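Local structure of Pbp related beta-lactamase (Pyrococcus abyssi, 2QMI) at residues Y389-G394 / T398-L403; E367-G372 / T376-V381; C415-L418 / K423-A426; V435-I438 / R443-K446. The protein is probably a serine hydrolase of the penicillin-binding protein and beta-lactamase family that assembles into an octameric, self-compartmentalizing peptidase. One frame throughout, in Å; residues are numbered along the deposited sequence.

In the fold
All four contacts are beta hairpins of one closed, eight-stranded antiparallel barrel in the octamerisation domain, apart from the beta-lactamase-like part of the chain that should hold the active site; their centres lie 31 to 36 Å from the centre of the chain. In sequence order they run contact 2, contact 1, contact 3, contact 4. Contact 4 returns to contact 2, their centres about 8 Å apart, where Met371 O meets Ile445 N at 2.9 Å and the barrel closes. Contacts 1 and 4, with centres about 14 Å apart, meet through Leu390 and Leu437. A lutetium ion lies about 13 Å from the side chains of Thr376 and Ile445. Every contact also touches a second subunit.

Contact 1 (Y389-G394 / T398-L403); sequences YLRALG and TYTIPL
With chi1 at 178°, Thr398 places its hydroxyl opposite the backbone N and directs it at Ala392, whose carbonyl O accepts a bond from OG1 at 2.6 Å. Tyr399 turns the other way: chi1 of 71° sets CG between the backbone N and the carbonyl carbon, and although CB leaves the partner strand, the ring folds back until CD1 is 3.3 Å from Ala392 CB. The small alanine methyl meets the ring obliquely, at its CD1-CE1 side. The same pair is joined through the backbone, Ala392 N giving its hydrogen to Tyr399 O at 2.9 Å.

Farther along, Leu390 and Ile401 form a hydrogen-bonded antiparallel pair, with Leu390 N to Ile401 O at 3.0 Å and Ile401 N to Leu390 O at 2.9 Å. On the face carrying Tyr389, Arg391, Thr400 and Pro402, the Tyr389 ring slants over the partner strand: CD2 touches Thr400 CG2 at 3.7 Å, and CE2 touches Pro402 CB at 4.1 Å. Proline suits this non-hydrogen-bonded position, since no N-H is called for across the hairpin. The Arg391 chain, bent at chi3, carries its guanidinium so that one face lies by Thr398 OG1, without a hydrogen bond between them.

Leu390 turns into the barrel, against Phe379 and Val381 of strand 378-384 and Leu437 of strand 434-439. Tyr389 and Pro402 instead pack on Pro402 and Tyr389 of a second subunit. Strand 378-384 flanks the hairpin on the Arg391 side, and strand 412-419 on the Pro402 side, where Thr417 OG1 bonds Pro402 O.

Contact 2 (E367-G372 / T376-V381); sequences EGRYMG and TIKFEV
The first hairpin of the eight-stranded barrel is stitched together by Tyr370 and Phe379, a hydrogen-bonded antiparallel pair. Tyr370 N reaches Phe379 O at 2.6 Å, almost perfectly straight at 178°, and Phe379 N returns to Tyr370 O at 2.8 Å. Two residues back, Gly368 N meets Val381 O at 3.0 Å, while Val381 N meets Gly368 O at 2.7 Å. Gly368 has a phi of 145°, a backbone shape that glycine accommodates readily because it has no beta carbon to strike the preceding carbonyl. Beyond Met371, Gly372 N adds a last bond to Ile377 O, where the side chains of Ile377 and Thr376 occupy the space a beta carbon would need.

Tyr370 and Val381 share the face with Phe379. Chi1 of -72° lays the Tyr370 ring back along the strand, its CE2 3.4 Å from Val381 CG2, so that the compact branched valine packs obliquely against the ring. The phenol is held at its far end by a bond from OH to Val366 O. On the other face Lys378 and Arg369 run side by side and point the same way, with Arg369 NH2 3.4 Å from Lys378 CG. Arg369 NH2 and Lys378 NZ, 4.3 Å apart, are like charges and should disfavour each other. Met371 bends over the lysine chain, its flexible thioether meeting Lys378 methylenes.

Strand 442-446 runs along the other side of strand 368-371, Met371 bonding Ile445, and strand 387-392 lies along Phe379 and Glu380. Inside the barrel Tyr370 packs on Leu444 of the adjoining strand and on Leu437 of the next, while Thr376 OG1 bonds Leu114 O of a second subunit.

Contact 3 (C415-L418 / K423-A426); sequences CYTL and KMYA
One face of the Tyr416 ring is roofed by the Lys423 side chain, and one face of the Tyr425 ring by Tyr416 CB. Lys423 NZ stands 4.0 Å from the centroid of the Tyr416 ring and 15° off its normal, a cation-pi contact. Lys423 CE, 4.0 Å from the centroid of the Tyr416 ring, makes a CH-pi contact almost over the centre. Nearer the backbone, Lys423 CB closes on Tyr416 CD1 at 3.6 Å. Both residues owe this to CG lying between the backbone N and the carbonyl carbon (chi1 71° in Tyr416), and a bend at chi3 of 62° folds the lysine tail over the ring. A long flexible chain with a charged tip is well suited to cover an electron-rich phenol in this way. Tyr416 CB sits 4.1 Å from the centroid of the Tyr425 ring, displaced toward the rim.

The backbones beneath hold the pairing. Cys415 N to Ala426 O, at 2.9 Å, is answered by Ala426 N to Cys415 O at 2.8 Å. Thr417 N to Met424 O is also 2.8 Å, and Met424 N to Thr417 O is longer, 3.2 Å.

Tyr416 OH bonds the same hydroxyl of a second subunit, and Met424 packs on Trp276 of that second subunit, which puts this hairpin at an interface of the octamer. Tyr425 makes another cation-pi contact with Lys414. Strand 400-408 adjoins the Tyr416 strand, and strand 434-439 follows on the far side, where Phe439 packs against Met424 and Ala426.

Contact 4 (V435-I438 / R443-K446); sequences VDLI and RLIK
Asp436 and Arg443 reach out side by side from the same face of the hairpin and join in a salt bridge. The arginine is fully extended from CG to NE with chi1 at 171°, while Asp436, chi1 -68°, swings its carboxylate across to the partner strand. Arg443 NH2 gives Asp436 OD2 a bond of 3.0 Å, and Arg443 NE adds a weak one to Asp436 OD2 at 3.4 Å. The oxygen lies at the guanidinium edge, yet the two planes are 49° apart and NH2 meets OD2 from above the carboxylate plane. Arginine has hydrogens to spare: NH1 binds Trp149 O of a second subunit, whose Trp149 ring also receives a cation-pi contact.

Ile438 bends its chain to lay CD1 against Arg443 CG, 3.9 Å away, shielding the aliphatic stem. On the opposite face Leu437 and Leu444 run alongside each other, Leu437 CD2 4.0 Å from Leu444 CD1; bulky leucines suit a barrel interior shared with Tyr370. Their backbones pair through Leu437 N to Leu444 O at 2.7 Å and Leu444 N to Leu437 O at 2.8 Å. The Lys446 chain curls so that NZ, bonded to Lys365 O, passes 3.6 Å from Val435 CG2.

Inward leucines alternating with Asp436, Ile438, Arg443 and Ile445 on the outer face fit the wall of an up-and-down antiparallel barrel; this is its last hairpin, whose final strand pairs with the first, 368-371.

Contact 1 (Y389-G394 / T398-L403)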
loop_
_atom_site.group_PDB
_atom_site.type_symbol
_atom_site.label_atom_id
_atom_site.label_comp_id
_atom_site.label_asym_id
_atom_site.label_seq_id
_atom_site.Cartn_x
_atom_site.Cartn_y
_atom_site.Cartn_z
ATOM N N TYR A 389 18.020 -0.847 -23.889
ATOM C CA TYR A 389 17.894 -1.859 -22.851
ATOM C C TYR A 389 16.970 -2.989 -23.260
ATOM O O TYR A 389 15.861 -2.751 -23.736
ATOM C CB TYR A 389 17.367 -1.244 -21.552
ATOM C CG TYR A 389 18.354 -0.355 -20.819
ATOM C CD1 TYR A 389 18.313 1.039 -20.951
ATOM C CD2 TYR A 389 19.321 -0.909 -19.977
ATOM C CE1 TYR A 389 19.216 1.859 -20.255
ATOM C CE2 TYR A 389 20.222 -0.107 -19.286
ATOM C CZ TYR A 389 20.169 1.273 -19.425
ATOM O OH TYR A 389 21.077 2.044 -18.735
ATOM N N LEU A 390 17.433 -4.222 -23.073
ATOM C CA LEU A 390 16.635 -5.401 -23.388
ATOM C C LEU A 390 16.316 -6.116 -22.075
ATOM O O LEU A 390 17.220 -6.607 -21.397
ATOM C CB LEU A 390 17.413 -6.331 -24.316
ATOM C CG LEU A 390 16.728 -7.645 -24.694
ATOM C CD1 LEU A 390 15.345 -7.364 -25.273
ATOM C CD2 LEU A 390 17.591 -8.381 -25.703
ATOM N N ARG A 391 15.039 -6.169 -21.709
ATOM C CA ARG A 391 14.646 -6.824 -20.463
ATOM C C ARG A 391 13.663 -7.976 -20.670
ATOM O O ARG A 391 12.903 -8.002 -21.640
ATOM C CB ARG A 391 14.029 -5.807 -19.497
ATOM C CG ARG A 391 13.923 -6.324 -18.062
ATOM C CD ARG A 391 12.878 -5.562 -17.259
ATOM N NE ARG A 391 11.565 -5.686 -17.886
ATOM C CZ ARG A 391 10.429 -5.250 -17.345
ATOM N NH1 ARG A 391 10.441 -4.656 -16.154
ATOM N NH2 ARG A 391 9.279 -5.407 -17.997
ATOM N N ALA A 392 13.677 -8.920 -19.736
ATOM C CA ALA A 392 12.803 -10.082 -19.809
ATOM C C ALA A 392 11.527 -9.913 -18.984
ATOM O O ALA A 392 11.582 -9.571 -17.798
ATOM C CB ALA A 392 13.559 -11.310 -19.344
ATOM N N LEU A 393 10.374 -10.139 -19.606
ATOM C CA LEU A 393 9.121 -10.037 -18.874
ATOM C C LEU A 393 9.141 -11.183 -17.864
ATOM O O LEU A 393 10.118 -11.930 -17.799
ATOM C CB LEU A 393 7.916 -10.176 -19.813
ATOM C CG LEU A 393 7.458 -8.925 -20.571
ATOM C CD1 LEU A 393 8.605 -8.345 -21.377
ATOM C CD2 LEU A 393 6.273 -9.285 -21.475
ATOM N N GLY A 394 8.073 -11.330 -17.091
ATOM C CA GLY A 394 8.030 -12.385 -16.094
ATOM C C GLY A 394 8.366 -11.794 -14.735
ATOM O O GLY A 394 9.488 -11.327 -14.511
ATOM N N THR A 398 12.622 -11.562 -14.377
ATOM C CA THR A 398 12.805 -10.385 -15.231
ATOM C C THR A 398 14.204 -9.787 -15.058
ATOM O O THR A 398 14.495 -9.185 -14.025
ATOM C CB THR A 398 11.747 -9.287 -14.902
ATOM O OG1 THR A 398 11.970 -8.128 -15.720
ATOM C CG2 THR A 398 11.829 -8.885 -13.434
ATOM N N TYR A 399 15.074 -9.958 -16.056
ATOM C CA TYR A 399 16.432 -9.400 -15.978
ATOM C C TYR A 399 16.687 -8.386 -17.107
ATOM O O TYR A 399 15.980 -8.397 -18.121
ATOM C CB TYR A 399 17.480 -10.526 -16.002
ATOM C CG TYR A 399 17.645 -11.223 -17.334
ATOM C CD1 TYR A 399 16.554 -11.813 -17.979
ATOM C CD2 TYR A 399 18.902 -11.305 -17.950
ATOM C CE1 TYR A 399 16.709 -12.470 -19.211
ATOM C CE2 TYR A 399 19.065 -11.959 -19.181
ATOM C CZ TYR A 399 17.967 -12.537 -19.805
ATOM O OH TYR A 399 18.118 -13.179 -21.024
ATOM N N THR A 400 17.693 -7.520 -16.929
ATOM C CA THR A 400 18.015 -6.471 -17.912
ATOM C C THR A 400 19.450 -6.429 -18.453
ATOM O O THR A 400 20.413 -6.679 -17.718
ATOM C CB THR A 400 17.696 -5.079 -17.334
ATOM O OG1 THR A 400 16.278 -4.942 -17.184
ATOM C CG2 THR A 400 18.213 -3.968 -18.252
ATOM N N ILE A 401 19.569 -6.085 -19.740
ATOM C CA ILE A 401 20.855 -5.992 -20.434
ATOM C C ILE A 401 21.057 -4.619 -21.086
ATOM O O ILE A 401 20.131 -4.071 -21.700
ATOM C CB ILE A 401 20.952 -7.037 -21.568
ATOM C CG1 ILE A 401 20.910 -8.449 -20.991
ATOM C CG2 ILE A 401 22.224 -6.824 -22.380
ATOM C CD1 ILE A 401 20.967 -9.535 -22.050
ATOM N N PRO A 402 22.271 -4.043 -20.955
ATOM C CA PRO A 402 22.595 -2.739 -21.544
ATOM C C PRO A 402 23.231 -2.936 -22.917
ATOM O O PRO A 402 24.234 -3.637 -23.035
ATOM C CB PRO A 402 23.579 -2.148 -20.542
ATOM C CG PRO A 402 24.361 -3.362 -20.132
ATOM C CD PRO A 402 23.276 -4.419 -19.939
ATOM N N LEU A 403 22.649 -2.328 -23.949
ATOM C CA LEU A 403 23.182 -2.455 -25.309
ATOM C C LEU A 403 23.711 -1.138 -25.884
ATOM O O LEU A 403 23.031 -0.106 -25.851
ATOM C CB LEU A 403 22.109 -3.011 -26.248
ATOM C CG LEU A 403 21.520 -4.392 -25.950
ATOM C CD1 LEU A 403 20.495 -4.722 -27.024
ATOM C CD2 LEU A 403 22.615 -5.451 -25.923
#

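Contact 2 (E367-G372 / T376-V381)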
loop_
_atom_site.group_PDB
_atom_site.type_symbol
_atom_site.label_atom_id
_atom_site.label_comp_id
_atom_site.label_asym_id
_atom_site.label_seq_id
_atom_site.Cartn_x
_atom_site.Cartn_y
_atom_site.Cartn_z
ATOM N N GLU A 367 12.027 0.183 -30.052
ATOM C CA GLU A 367 11.305 0.001 -28.794
ATOM C C GLU A 367 10.014 -0.769 -29.040
ATOM O O GLU A 367 9.403 -0.650 -30.108
ATOM C CB GLU A 367 10.967 1.350 -28.151
ATOM C CG GLU A 367 12.178 2.226 -27.831
ATOM C CD GLU A 367 11.779 3.550 -27.195
ATOM O OE1 GLU A 367 10.884 4.220 -27.756
ATOM O OE2 GLU A 367 12.358 3.916 -26.142
ATOM N N GLY A 368 9.606 -1.544 -28.038
ATOM C CA GLY A 368 8.394 -2.338 -28.140
ATOM C C GLY A 368 8.501 -3.677 -27.424
ATOM O O GLY A 368 9.428 -3.901 -26.640
ATOM N N ARG A 369 7.540 -4.564 -27.682
ATOM C CA ARG A 369 7.518 -5.888 -27.060
ATOM C C ARG A 369 7.945 -6.910 -28.108
ATOM O O ARG A 369 7.498 -6.856 -29.248
ATOM C CB ARG A 369 6.105 -6.199 -26.534
ATOM C CG ARG A 369 5.943 -7.573 -25.865
ATOM C CD ARG A 369 4.739 -7.574 -24.918
ATOM N NE ARG A 369 4.447 -8.882 -24.328
ATOM C CZ ARG A 369 4.000 -9.937 -25.010
ATOM N NH1 ARG A 369 3.790 -9.857 -26.320
ATOM N NH2 ARG A 369 3.751 -11.081 -24.379
ATOM N N TYR A 370 8.820 -7.827 -27.718
ATOM C CA TYR A 370 9.336 -8.851 -28.624
ATOM C C TYR A 370 8.969 -10.263 -28.164
ATOM O O TYR A 370 9.083 -10.578 -26.977
ATOM C CB TYR A 370 10.863 -8.728 -28.718
ATOM C CG TYR A 370 11.333 -7.516 -29.488
ATOM C CD1 TYR A 370 11.739 -7.626 -30.814
ATOM C CD2 TYR A 370 11.350 -6.247 -28.894
ATOM C CE1 TYR A 370 12.152 -6.508 -31.534
ATOM C CE2 TYR A 370 11.760 -5.126 -29.606
ATOM C CZ TYR A 370 12.161 -5.264 -30.923
ATOM O OH TYR A 370 12.590 -4.166 -31.626
ATOM N N MET A 371 8.549 -11.105 -29.107
ATOM C CA MET A 371 8.163 -12.489 -28.800
ATOM C C MET A 371 9.034 -13.532 -29.493
ATOM O O MET A 371 9.513 -13.327 -30.610
ATOM C CB MET A 371 6.711 -12.759 -29.213
ATOM C CG MET A 371 5.701 -11.837 -28.605
ATOM S SD MET A 371 5.899 -11.798 -26.834
ATOM C CE MET A 371 4.944 -13.271 -26.358
ATOM N N GLY A 372 9.214 -14.666 -28.824
ATOM C CA GLY A 372 9.994 -15.738 -29.403
ATOM C C GLY A 372 9.087 -16.582 -30.280
ATOM O O GLY A 372 7.956 -16.181 -30.581
ATOM N N THR A 376 6.929 -18.088 -26.962
ATOM C CA THR A 376 7.525 -18.790 -25.828
ATOM C C THR A 376 8.127 -17.835 -24.797
ATOM O O THR A 376 7.826 -17.925 -23.603
ATOM C CB THR A 376 8.629 -19.762 -26.274
ATOM O OG1 THR A 376 9.545 -19.077 -27.135
ATOM C CG2 THR A 376 8.027 -20.963 -26.990
ATOM N N ILE A 377 8.994 -16.936 -25.252
ATOM C CA ILE A 377 9.620 -15.972 -24.350
ATOM C C ILE A 377 9.264 -14.554 -24.759
ATOM O O ILE A 377 9.098 -14.262 -25.949
ATOM C CB ILE A 377 11.157 -16.134 -24.318
ATOM C CG1 ILE A 377 11.726 -16.116 -25.742
ATOM C CG2 ILE A 377 11.519 -17.430 -23.602
ATOM C CD1 ILE A 377 13.225 -16.297 -25.792
ATOM N N LYS A 378 9.147 -13.674 -23.765
ATOM C CA LYS A 378 8.770 -12.280 -24.005
ATOM C C LYS A 378 9.801 -11.278 -23.496
ATOM O O LYS A 378 10.300 -11.401 -22.365
ATOM C CB LYS A 378 7.424 -11.973 -23.330
ATOM C CG LYS A 378 6.375 -13.063 -23.465
ATOM C CD LYS A 378 6.655 -14.236 -22.533
ATOM C CE LYS A 378 5.689 -15.389 -22.801
ATOM N NZ LYS A 378 4.268 -14.947 -22.664
ATOM N N PHE A 379 10.092 -10.280 -24.331
ATOM C CA PHE A 379 11.054 -9.232 -24.006
ATOM C C PHE A 379 10.505 -7.866 -24.393
ATOM O O PHE A 379 9.668 -7.758 -25.283
ATOM C CB PHE A 379 12.350 -9.432 -24.790
ATOM C CG PHE A 379 13.150 -10.622 -24.362
ATOM C CD1 PHE A 379 14.205 -10.478 -23.470
ATOM C CD2 PHE A 379 12.872 -11.884 -24.876
ATOM C CE1 PHE A 379 14.978 -11.575 -23.100
ATOM C CE2 PHE A 379 13.638 -12.990 -24.511
ATOM C CZ PHE A 379 14.694 -12.836 -23.623
ATOM N N GLU A 380 10.984 -6.823 -23.724
ATOM C CA GLU A 380 10.573 -5.473 -24.069
ATOM C C GLU A 380 11.812 -4.613 -24.248
ATOM O O GLU A 380 12.725 -4.647 -23.424
ATOM C CB GLU A 380 9.673 -4.843 -23.003
ATOM C CG GLU A 380 9.482 -3.342 -23.244
ATOM C CD GLU A 380 8.048 -2.868 -23.082
ATOM O OE1 GLU A 380 7.602 -2.688 -21.920
ATOM O OE2 GLU A 380 7.369 -2.680 -24.124
ATOM N N VAL A 381 11.845 -3.862 -25.344
ATOM C CA VAL A 381 12.959 -2.979 -25.622
ATOM C C VAL A 381 12.568 -1.528 -25.343
ATOM O O VAL A 381 11.558 -1.027 -25.843
ATOM C CB VAL A 381 13.428 -3.119 -27.084
ATOM C CG1 VAL A 381 14.404 -2.010 -27.434
ATOM C CG2 VAL A 381 14.095 -4.472 -27.279
#

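Contact 3 (C415-L418 / K423-A426)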
loop_
_atom_site.group_PDB
_atom_site.type_symbol
_atom_site.label_atom_id
_atom_site.label_comp_id
_atom_site.label_asym_id
_atom_site.label_seq_id
_atom_site.Cartn_x
_atom_site.Cartn_y
_atom_site.Cartn_z
ATOM N N CYS A 415 24.115 -3.683 -32.047
ATOM C CA CYS A 415 24.515 -3.283 -30.704
ATOM C C CYS A 415 25.373 -4.363 -30.082
ATOM O O CYS A 415 25.495 -5.463 -30.626
ATOM C CB CYS A 415 23.295 -3.071 -29.806
ATOM S SG CYS A 415 22.100 -1.913 -30.436
ATOM N N TYR A 416 25.956 -4.049 -28.934
ATOM C CA TYR A 416 26.791 -5.006 -28.226
ATOM C C TYR A 416 26.714 -4.705 -26.749
ATOM O O TYR A 416 26.452 -3.568 -26.346
ATOM C CB TYR A 416 28.245 -4.908 -28.697
ATOM C CG TYR A 416 28.962 -3.650 -28.258
ATOM C CD1 TYR A 416 29.554 -3.565 -26.996
ATOM C CD2 TYR A 416 29.048 -2.541 -29.102
ATOM C CE1 TYR A 416 30.217 -2.411 -26.583
ATOM C CE2 TYR A 416 29.713 -1.372 -28.697
ATOM C CZ TYR A 416 30.295 -1.321 -27.434
ATOM O OH TYR A 416 30.957 -0.181 -27.024
ATOM N N THR A 417 26.933 -5.733 -25.943
ATOM C CA THR A 417 26.911 -5.581 -24.504
ATOM C C THR A 417 28.154 -6.267 -23.972
ATOM O O THR A 417 29.066 -6.576 -24.742
ATOM C CB THR A 417 25.679 -6.230 -23.897
ATOM O OG1 THR A 417 25.641 -5.940 -22.493
ATOM C CG2 THR A 417 25.710 -7.740 -24.120
ATOM N N LEU A 418 28.193 -6.516 -22.666
ATOM C CA LEU A 418 29.355 -7.161 -22.066
ATOM C C LEU A 418 29.092 -8.623 -21.729
ATOM O O LEU A 418 28.082 -8.959 -21.100
ATOM C CB LEU A 418 29.788 -6.402 -20.812
ATOM C CG LEU A 418 31.308 -6.239 -20.671
ATOM C CD1 LEU A 418 31.956 -7.613 -20.515
ATOM C CD2 LEU A 418 31.878 -5.502 -21.892
ATOM N N LYS A 423 32.874 -8.195 -26.098
ATOM C CA LYS A 423 31.599 -7.667 -26.559
ATOM C C LYS A 423 30.776 -8.694 -27.340
ATOM O O LYS A 423 31.262 -9.323 -28.289
ATOM C CB LYS A 423 31.815 -6.400 -27.400
ATOM C CG LYS A 423 32.800 -6.551 -28.539
ATOM C CD LYS A 423 32.789 -5.317 -29.442
ATOM C CE LYS A 423 33.213 -4.044 -28.732
ATOM N NZ LYS A 423 33.192 -2.882 -29.682
ATOM N N MET A 424 29.530 -8.866 -26.903
ATOM C CA MET A 424 28.570 -9.786 -27.506
ATOM C C MET A 424 27.549 -8.902 -28.240
ATOM O O MET A 424 27.062 -7.919 -27.679
ATOM C CB MET A 424 27.899 -10.611 -26.403
ATOM C CG MET A 424 27.056 -11.761 -26.901
ATOM S SD MET A 424 26.560 -12.874 -25.551
ATOM C CE MET A 424 25.070 -11.985 -24.918
ATOM N N TYR A 425 27.212 -9.246 -29.480
ATOM C CA TYR A 425 26.304 -8.407 -30.254
ATOM C C TYR A 425 24.850 -8.821 -30.417
ATOM O O TYR A 425 24.491 -9.997 -30.322
ATOM C CB TYR A 425 26.873 -8.187 -31.654
ATOM C CG TYR A 425 28.305 -7.711 -31.689
ATOM C CD1 TYR A 425 29.354 -8.555 -31.295
ATOM C CD2 TYR A 425 28.620 -6.433 -32.152
ATOM C CE1 TYR A 425 30.681 -8.134 -31.369
ATOM C CE2 TYR A 425 29.944 -6.001 -32.229
ATOM C CZ TYR A 425 30.969 -6.855 -31.840
ATOM O OH TYR A 425 32.284 -6.436 -31.952
ATOM N N ALA A 426 24.027 -7.813 -30.692
ATOM C CA ALA A 426 22.602 -7.987 -30.945
ATOM C C ALA A 426 22.349 -7.256 -32.268
ATOM O O ALA A 426 23.082 -6.326 -32.613
ATOM C CB ALA A 426 21.777 -7.360 -29.823
#

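Contact 4 (V435-I438 / R443-K446)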
loop_
_atom_site.group_PDB
_atom_site.type_symbol
_atom_site.label_atom_id
_atom_site.label_comp_id
_atom_site.label_asym_id
_atom_site.label_seq_id
_atom_site.Cartn_x
_atom_site.Cartn_y
_atom_site.Cartn_z
ATOM N N VAL A 435 10.008 -5.639 -36.803
ATOM C CA VAL A 435 11.423 -5.678 -36.424
ATOM C C VAL A 435 11.877 -7.040 -35.889
ATOM O O VAL A 435 11.244 -7.607 -35.000
ATOM C CB VAL A 435 11.730 -4.602 -35.346
ATOM C CG1 VAL A 435 13.174 -4.716 -34.870
ATOM C CG2 VAL A 435 11.467 -3.217 -35.908
ATOM N N ASP A 436 12.976 -7.555 -36.437
ATOM C CA ASP A 436 13.539 -8.837 -35.997
ATOM C C ASP A 436 14.777 -8.597 -35.141
ATOM O O ASP A 436 15.719 -7.931 -35.579
ATOM C CB ASP A 436 13.970 -9.713 -37.182
ATOM C CG ASP A 436 12.808 -10.201 -38.010
ATOM O OD1 ASP A 436 12.445 -9.515 -38.993
ATOM O OD2 ASP A 436 12.261 -11.270 -37.675
ATOM N N LEU A 437 14.776 -9.142 -33.930
ATOM C CA LEU A 437 15.916 -9.002 -33.033
ATOM C C LEU A 437 16.651 -10.339 -32.941
ATOM O O LEU A 437 16.057 -11.365 -32.624
ATOM C CB LEU A 437 15.457 -8.561 -31.635
ATOM C CG LEU A 437 16.516 -8.616 -30.526
ATOM C CD1 LEU A 437 17.747 -7.827 -30.927
ATOM C CD2 LEU A 437 15.940 -8.073 -29.245
ATOM N N ILE A 438 17.940 -10.325 -33.247
ATOM C CA ILE A 438 18.753 -11.532 -33.173
ATOM C C ILE A 438 19.766 -11.279 -32.070
ATOM O O ILE A 438 20.668 -10.460 -32.234
ATOM C CB ILE A 438 19.540 -11.797 -34.477
ATOM C CG1 ILE A 438 18.597 -11.847 -35.684
ATOM C CG2 ILE A 438 20.336 -13.091 -34.333
ATOM C CD1 ILE A 438 17.562 -12.955 -35.643
ATOM N N ARG A 443 15.893 -15.474 -31.400
ATOM C CA ARG A 443 15.315 -14.668 -32.467
ATOM C C ARG A 443 14.028 -14.163 -31.816
ATOM O O ARG A 443 13.278 -14.951 -31.239
ATOM C CB ARG A 443 14.956 -15.486 -33.713
ATOM C CG ARG A 443 14.159 -14.639 -34.719
ATOM C CD ARG A 443 13.751 -15.381 -35.988
ATOM N NE ARG A 443 13.055 -14.488 -36.917
ATOM C CZ ARG A 443 12.609 -14.840 -38.121
ATOM N NH1 ARG A 443 12.778 -16.075 -38.567
ATOM N NH2 ARG A 443 11.998 -13.950 -38.887
ATOM N N LEU A 444 13.787 -12.861 -31.896
ATOM C CA LEU A 444 12.600 -12.253 -31.297
ATOM C C LEU A 444 11.949 -11.287 -32.292
ATOM O O LEU A 444 12.641 -10.569 -33.015
ATOM C CB LEU A 444 13.000 -11.506 -30.022
ATOM C CG LEU A 444 13.710 -12.361 -28.966
ATOM C CD1 LEU A 444 14.390 -11.473 -27.937
ATOM C CD2 LEU A 444 12.702 -13.290 -28.309
ATOM N N ILE A 445 10.622 -11.262 -32.325
ATOM C CA ILE A 445 9.923 -10.391 -33.261
ATOM C C ILE A 445 8.964 -9.441 -32.556
ATOM O O ILE A 445 8.028 -9.873 -31.874
ATOM C CB ILE A 445 9.143 -11.220 -34.299
ATOM C CG1 ILE A 445 10.096 -12.194 -34.999
ATOM C CG2 ILE A 445 8.463 -10.286 -35.314
ATOM C CD1 ILE A 445 9.395 -13.180 -35.922
ATOM N N LYS A 446 9.205 -8.146 -32.737
ATOM C CA LYS A 446 8.401 -7.090 -32.119
ATOM C C LYS A 446 6.893 -7.238 -32.333
ATOM O O LYS A 446 6.441 -7.479 -33.447
ATOM C CB LYS A 446 8.859 -5.731 -32.652
ATOM C CG LYS A 446 7.874 -4.586 -32.424
ATOM C CD LYS A 446 8.274 -3.687 -31.265
ATOM C CE LYS A 446 9.643 -3.073 -31.511
ATOM N NZ LYS A 446 9.745 -2.487 -32.881
#